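Long-range contacts in beta-ketoacyl synthase (Pseudomonas aeruginosa, PDB 4CW4), which catalyses the condensation of acetyl-CoA with malonyl-ACP to acetoacetyl-ACP, the step that initiates fatty acid biosynthesis: residues Ser25-Phe30 with Thr493-Ile498; Val109-Pro114 with His152-Phe157. One frame throughout, in Å; residues are numbered along the deposited sequence.

Interaction 1. Residues Ser25-Phe30 with Thr493-Ile498; sequences SFHHGF and TFKYGI
A chi1 of 175° at Phe30 sets CG opposite its own backbone N and sends the ring out toward Thr493-Ile498, whereas chi1 of -51° at His27 leaves CG beside the backbone N and stands the imidazole against Lys495 and Tyr496. The Phe30 ring enters at the C-terminal end of helix 482-496. Its CE1 lies 3.5 Å from Thr493 N, and CZ reaches Ile498 O, 3.4 Å away and close to the ring plane. That carbonyl also accepts a hydrogen bond from Thr493 OG1 (2.8 Å), which ties the chain leaving the helix back to its last turn; Gly497, with positive phi, makes the turn between them. Along its flank Phe30 CE2 meets Tyr496 CD2 at 3.7 Å, the two side chains running past each other in opposite directions. Lys495 uses its aliphatic part: CB sits over one face of the His27 imidazole, 3.9 Å from the ring centroid, a CH-pi contact. A long lysine suits this rim, laying methylenes on a ring while its ammonium leads away. Tyr496 turns an edge toward the face of His27 in an offset edge-to-face pair with planes at 78°. Phe15 also meets the His27 ring, and Pro500 lies against Phe30. This contact thus seats the N-terminal end of helix 28-33, where His27 holds the N-cap position, against the end of a helix of the C-terminal ketosynthase domain. With no direct hydrogen bond between the segments, the fit rests on ring shape and lysine methylenes, and one water bridges Phe26 O and Tyr496 OH.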
loop_
_atom_site.group_PDB
_atom_site.type_symbol
_atom_site.label_atom_id
_atom_site.label_comp_id
_atom_site.label_asym_id
_atom_site.label_seq_id
_atom_site.Cartn_x
_atom_site.Cartn_y
_atom_site.Cartn_z
ATOM N N SER A 25 19.193 14.137 9.231
ATOM C CA SER A 25 19.621 13.957 10.614
ATOM C C SER A 25 20.383 15.183 11.105
ATOM O O SER A 25 21.019 15.909 10.321
ATOM C CB SER A 25 20.462 12.695 10.781
ATOM O OG SER A 25 21.650 12.769 10.018
ATOM N N PHE A 26 20.277 15.419 12.407
ATOM C CA PHE A 26 20.928 16.550 13.060
ATOM C C PHE A 26 20.490 17.893 12.494
ATOM O O PHE A 26 21.169 18.900 12.674
ATOM C CB PHE A 26 22.450 16.364 13.069
ATOM C CG PHE A 26 22.859 15.056 13.707
ATOM C CD1 PHE A 26 22.876 13.883 12.950
ATOM C CD2 PHE A 26 23.139 14.970 15.056
ATOM C CE1 PHE A 26 23.180 12.662 13.532
ATOM C CE2 PHE A 26 23.472 13.747 15.650
ATOM C CZ PHE A 26 23.474 12.590 14.889
ATOM N N HIS A 27 19.333 17.889 11.846
ATOM C CA HIS A 27 18.693 19.091 11.337
ATOM C C HIS A 27 19.450 19.756 10.191
ATOM O O HIS A 27 19.252 20.935 9.946
ATOM C CB HIS A 27 18.468 20.104 12.460
ATOM C CG HIS A 27 17.774 19.525 13.642
ATOM N ND1 HIS A 27 16.430 19.242 13.631
ATOM C CD2 HIS A 27 18.237 19.140 14.855
ATOM C CE1 HIS A 27 16.092 18.702 14.788
ATOM N NE2 HIS A 27 17.163 18.644 15.553
ATOM N N HIS A 28 20.303 19.027 9.483
ATOM C CA HIS A 28 20.999 19.636 8.337
ATOM C C HIS A 28 20.075 20.099 7.221
ATOM O O HIS A 28 20.248 21.194 6.715
ATOM C CB HIS A 28 22.074 18.716 7.787
ATOM C CG HIS A 28 23.238 18.581 8.707
ATOM N ND1 HIS A 28 24.165 19.589 8.878
ATOM C CD2 HIS A 28 23.610 17.579 9.534
ATOM C CE1 HIS A 28 25.064 19.204 9.767
ATOM N NE2 HIS A 28 24.742 17.990 10.188
ATOM N N GLY A 29 19.071 19.295 6.867
ATOM C CA GLY A 29 18.128 19.696 5.830
ATOM C C GLY A 29 17.357 20.941 6.238
ATOM O O GLY A 29 17.169 21.860 5.456
ATOM N N PHE A 30 16.911 20.964 7.492
ATOM C CA PHE A 30 16.246 22.126 8.047
ATOM C C PHE A 30 17.138 23.339 7.923
ATOM O O PHE A 30 16.707 24.407 7.483
ATOM C CB PHE A 30 15.890 21.874 9.515
ATOM C CG PHE A 30 15.295 23.068 10.204
ATOM C CD1 PHE A 30 13.954 23.361 10.073
ATOM C CD2 PHE A 30 16.074 23.903 10.971
ATOM C CE1 PHE A 30 13.402 24.449 10.719
ATOM C CE2 PHE A 30 15.524 25.011 11.589
ATOM C CZ PHE A 30 14.193 25.293 11.451
ATOM N N THR A 493 12.392 23.335 13.897
ATOM C CA THR A 493 11.829 24.510 14.580
ATOM C C THR A 493 11.953 24.377 16.101
ATOM O O THR A 493 12.301 25.339 16.781
ATOM C CB THR A 493 10.381 24.768 14.139
ATOM O OG1 THR A 493 10.396 25.164 12.768
ATOM C CG2 THR A 493 9.687 25.857 14.995
ATOM N N PHE A 494 11.657 23.201 16.641
ATOM C CA PHE A 494 11.843 22.990 18.070
ATOM C C PHE A 494 13.309 23.209 18.484
ATOM O O PHE A 494 13.582 23.817 19.521
ATOM C CB PHE A 494 11.405 21.572 18.483
ATOM C CG PHE A 494 9.929 21.311 18.389
ATOM C CD1 PHE A 494 8.998 22.298 18.631
ATOM C CD2 PHE A 494 9.482 20.044 18.045
ATOM C CE1 PHE A 494 7.645 22.035 18.529
ATOM C CE2 PHE A 494 8.149 19.779 17.948
ATOM C CZ PHE A 494 7.224 20.781 18.199
ATOM N N LYS A 495 14.241 22.722 17.671
ATOM C CA LYS A 495 15.672 22.780 17.980
ATOM C C LYS A 495 16.198 24.201 17.999
ATOM O O LYS A 495 16.872 24.606 18.950
ATOM C CB LYS A 495 16.460 21.958 16.949
ATOM C CG LYS A 495 18.003 22.011 17.071
ATOM C CD LYS A 495 18.494 21.224 18.255
ATOM C CE LYS A 495 20.007 21.216 18.346
ATOM N NZ LYS A 495 20.465 20.500 19.558
ATOM N N TYR A 496 15.895 24.952 16.948
ATOM C CA TYR A 496 16.540 26.244 16.729
ATOM C C TYR A 496 15.639 27.469 16.942
ATOM O O TYR A 496 16.125 28.598 16.932
ATOM C CB TYR A 496 17.115 26.307 15.318
ATOM C CG TYR A 496 18.258 25.349 15.063
ATOM C CD1 TYR A 496 19.496 25.544 15.667
ATOM C CD2 TYR A 496 18.118 24.283 14.180
ATOM C CE1 TYR A 496 20.558 24.688 15.424
ATOM C CE2 TYR A 496 19.180 23.421 13.924
ATOM C CZ TYR A 496 20.394 23.633 14.544
ATOM O OH TYR A 496 21.446 22.786 14.281
ATOM N N GLY A 497 14.338 27.251 17.101
ATOM C CA GLY A 497 13.403 28.333 17.354
ATOM C C GLY A 497 13.106 29.203 16.151
ATOM O O GLY A 497 12.785 30.381 16.302
ATOM N N ILE A 498 13.270 28.638 14.962
ATOM C CA ILE A 498 13.025 29.360 13.717
ATOM C C ILE A 498 11.890 28.679 12.971
ATOM O O ILE A 498 11.921 27.459 12.766
ATOM C CB ILE A 498 14.269 29.360 12.793
ATOM C CG1 ILE A 498 15.475 30.005 13.485
ATOM C CG2 ILE A 498 13.968 30.062 11.474
ATOM C CD1 ILE A 498 16.784 29.721 12.815
HETATM O O HOH W 1 21.597 20.118 15.291
#

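Interaction 2. Residues Val109-Pro114 with His152-Phe157; sequences VLELSP and HERCEF
Arg154 lies across Glu111 and Ser113 and meets these two residues along most of its length. Its CB and CG pass Ser113 OG at 3.0 and 3.1 Å, with the hydroxyl close alongside the aliphatic chain. CD comes to 3.2 Å from Glu111 OE1. Because the chain bends at chi3 (-58°), NE still faces Ser113 OG, a weak hydrogen bond near the guanidinium plane, and NH1 ends 3.3 Å from Glu111 OE1 in a salt bridge whose hydrogen bond is weak and bent, 129° at the hydrogen, with carboxylate and guanidinium planes 61° apart. Glu156 runs beside Glu111, pointing the same way; Arg154 at Glu111, and a long, weak ion pair from Lys158 to Glu156 OE1, probably offset the two like charges.

Beneath these side chains the backbones form an antiparallel two-stranded ladder, an arm far from the active site. Leu110 and Phe157 form one hydrogen-bonded pair and Leu112 and Cys155 the next, with Glu111 and Glu156 the non-hydrogen-bonded pair between them. Leu110 N donates to Phe157 O at 2.8 Å, nearly straight. On the face opposite the acids, Leu112 CD1 meets Phe157 CD2 at 3.7 Å, branched aliphatic crossing flat aromatic at about a right angle. Apolar residues suit this face because Trp137 of the same chain and Phe122 of the second subunit pack on it; Phe157 also pairs with a strand of that subunit, carrying the sheet across the dimer interface.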
loop_
_atom_site.group_PDB
_atom_site.type_symbol
_atom_site.label_atom_id
_atom_site.label_comp_id
_atom_site.label_asym_id
_atom_site.label_seq_id
_atom_site.Cartn_x
_atom_site.Cartn_y
_atom_site.Cartn_z
ATOM N N VAL A 109 3.263 5.731 -33.502
ATOM C CA VAL A 109 2.725 4.792 -34.469
ATOM C C VAL A 109 2.999 5.362 -35.862
ATOM O O VAL A 109 2.533 6.447 -36.201
ATOM C CB VAL A 109 1.230 4.572 -34.284
ATOM C CG1 VAL A 109 0.670 3.672 -35.400
ATOM C CG2 VAL A 109 0.952 3.968 -32.908
ATOM N N LEU A 110 3.768 4.620 -36.644
ATOM C CA LEU A 110 4.079 5.003 -38.012
ATOM C C LEU A 110 3.361 4.046 -38.951
ATOM O O LEU A 110 3.690 2.858 -39.025
ATOM C CB LEU A 110 5.591 4.953 -38.225
ATOM C CG LEU A 110 6.104 5.204 -39.640
ATOM C CD1 LEU A 110 5.723 6.588 -40.134
ATOM C CD2 LEU A 110 7.607 5.030 -39.679
ATOM N N GLU A 111 2.352 4.564 -39.638
ATOM C CA GLU A 111 1.599 3.760 -40.583
ATOM C C GLU A 111 2.299 3.781 -41.925
ATOM O O GLU A 111 2.309 4.805 -42.600
ATOM C CB GLU A 111 0.177 4.299 -40.736
ATOM C CG GLU A 111 -0.638 4.231 -39.464
ATOM C CD GLU A 111 -2.029 4.816 -39.632
ATOM O OE1 GLU A 111 -2.815 4.256 -40.431
ATOM O OE2 GLU A 111 -2.333 5.835 -38.973
ATOM N N LEU A 112 2.886 2.652 -42.302
ATOM C CA LEU A 112 3.535 2.538 -43.602
ATOM C C LEU A 112 2.625 1.849 -44.574
ATOM O O LEU A 112 2.111 0.774 -44.298
ATOM C CB LEU A 112 4.842 1.770 -43.497
ATOM C CG LEU A 112 5.892 2.454 -42.631
ATOM C CD1 LEU A 112 7.249 1.849 -42.903
ATOM C CD2 LEU A 112 5.899 3.958 -42.866
ATOM N N SER A 113 2.433 2.498 -45.716
ATOM C CA SER A 113 1.627 1.967 -46.795
ATOM C C SER A 113 2.481 1.875 -48.044
ATOM O O SER A 113 3.325 2.740 -48.296
ATOM C CB SER A 113 0.427 2.878 -47.072
ATOM O OG SER A 113 -0.566 2.741 -46.066
ATOM N N PRO A 114 2.294 0.804 -48.816
ATOM C CA PRO A 114 2.841 0.836 -50.161
ATOM C C PRO A 114 1.754 1.328 -51.097
ATOM O O PRO A 114 0.573 1.316 -50.746
ATOM C CB PRO A 114 3.185 -0.626 -50.426
ATOM C CG PRO A 114 2.170 -1.377 -49.653
ATOM C CD PRO A 114 1.714 -0.512 -48.499
ATOM N N HIS A 152 2.759 -5.075 -48.642
ATOM C CA HIS A 152 1.829 -4.706 -49.720
ATOM C C HIS A 152 0.597 -3.959 -49.233
ATOM O O HIS A 152 -0.182 -3.433 -50.044
ATOM C CB HIS A 152 1.379 -5.962 -50.448
ATOM C CG HIS A 152 2.515 -6.836 -50.850
ATOM N ND1 HIS A 152 3.318 -6.533 -51.924
ATOM C CD2 HIS A 152 3.050 -7.938 -50.280
ATOM C CE1 HIS A 152 4.269 -7.443 -52.027
ATOM N NE2 HIS A 152 4.126 -8.311 -51.043
ATOM N N GLU A 153 0.446 -3.903 -47.913
ATOM C CA GLU A 153 -0.738 -3.378 -47.248
ATOM C C GLU A 153 -0.246 -2.374 -46.205
ATOM O O GLU A 153 0.875 -2.500 -45.723
ATOM C CB GLU A 153 -1.421 -4.517 -46.502
ATOM C CG GLU A 153 -2.894 -4.699 -46.740
ATOM C CD GLU A 153 -3.523 -5.591 -45.676
ATOM O OE1 GLU A 153 -2.974 -6.674 -45.398
ATOM O OE2 GLU A 153 -4.561 -5.200 -45.101
ATOM N N ARG A 154 -1.075 -1.392 -45.856
ATOM C CA ARG A 154 -0.747 -0.498 -44.750
ATOM C C ARG A 154 -0.539 -1.311 -43.483
ATOM O O ARG A 154 -1.298 -2.220 -43.186
ATOM C CB ARG A 154 -1.860 0.527 -44.494
ATOM C CG ARG A 154 -1.496 1.551 -43.415
ATOM C CD ARG A 154 -2.676 2.413 -43.010
ATOM N NE ARG A 154 -3.273 3.149 -44.123
ATOM C CZ ARG A 154 -4.369 3.900 -44.019
ATOM N NH1 ARG A 154 -4.997 4.015 -42.852
ATOM N NH2 ARG A 154 -4.845 4.533 -45.085
ATOM N N CYS A 155 0.491 -0.981 -42.722
ATOM C CA CYS A 155 0.616 -1.563 -41.405
ATOM C C CYS A 155 1.315 -0.599 -40.483
ATOM O O CYS A 155 1.824 0.434 -40.909
ATOM C CB CYS A 155 1.349 -2.887 -41.455
ATOM S SG CYS A 155 3.003 -2.729 -42.010
ATOM N N GLU A 156 1.307 -0.954 -39.209
ATOM C CA GLU A 156 1.762 -0.071 -38.162
ATOM C C GLU A 156 3.071 -0.548 -37.590
ATOM O O GLU A 156 3.177 -1.660 -37.082
ATOM C CB GLU A 156 0.733 -0.021 -37.034
ATOM C CG GLU A 156 -0.550 0.679 -37.419
ATOM C CD GLU A 156 -1.451 0.899 -36.234
ATOM O OE1 GLU A 156 -1.119 0.401 -35.144
ATOM O OE2 GLU A 156 -2.483 1.575 -36.395
ATOM N N PHE A 157 4.070 0.300 -37.687
ATOM C CA PHE A 157 5.300 0.132 -36.942
ATOM C C PHE A 157 5.301 1.112 -35.783
ATOM O O PHE A 157 4.611 2.126 -35.817
ATOM C CB PHE A 157 6.500 0.404 -37.843
ATOM C CG PHE A 157 6.684 -0.635 -38.887
ATOM C CD1 PHE A 157 7.194 -1.857 -38.550
ATOM C CD2 PHE A 157 6.304 -0.416 -40.199
ATOM C CE1 PHE A 157 7.351 -2.854 -39.489
ATOM C CE2 PHE A 157 6.465 -1.401 -41.129
ATOM C CZ PHE A 157 7.002 -2.627 -40.766
#

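Interactions 1 and 2 lie on opposite sides of the chain's centre, their own centres 61 Å apart and their nearest atoms about 44 Å apart, so they do not touch. They share no helix or sheet. Interaction 1 joins helix 28-33 to helix 482-496 and spans 462 intervening residues; interaction 2, between strands 104-112 and 155-163, is nested inside that span and closes a much shorter excursion. The centre of interaction 1 lies about 17 Å from the centre of the chain, that of interaction 2 about 47 Å. One therefore draws distant parts of the sequence together within the catalytic body, while the other belongs to an outlying two-stranded arm that meets the second subunit of the homodimer.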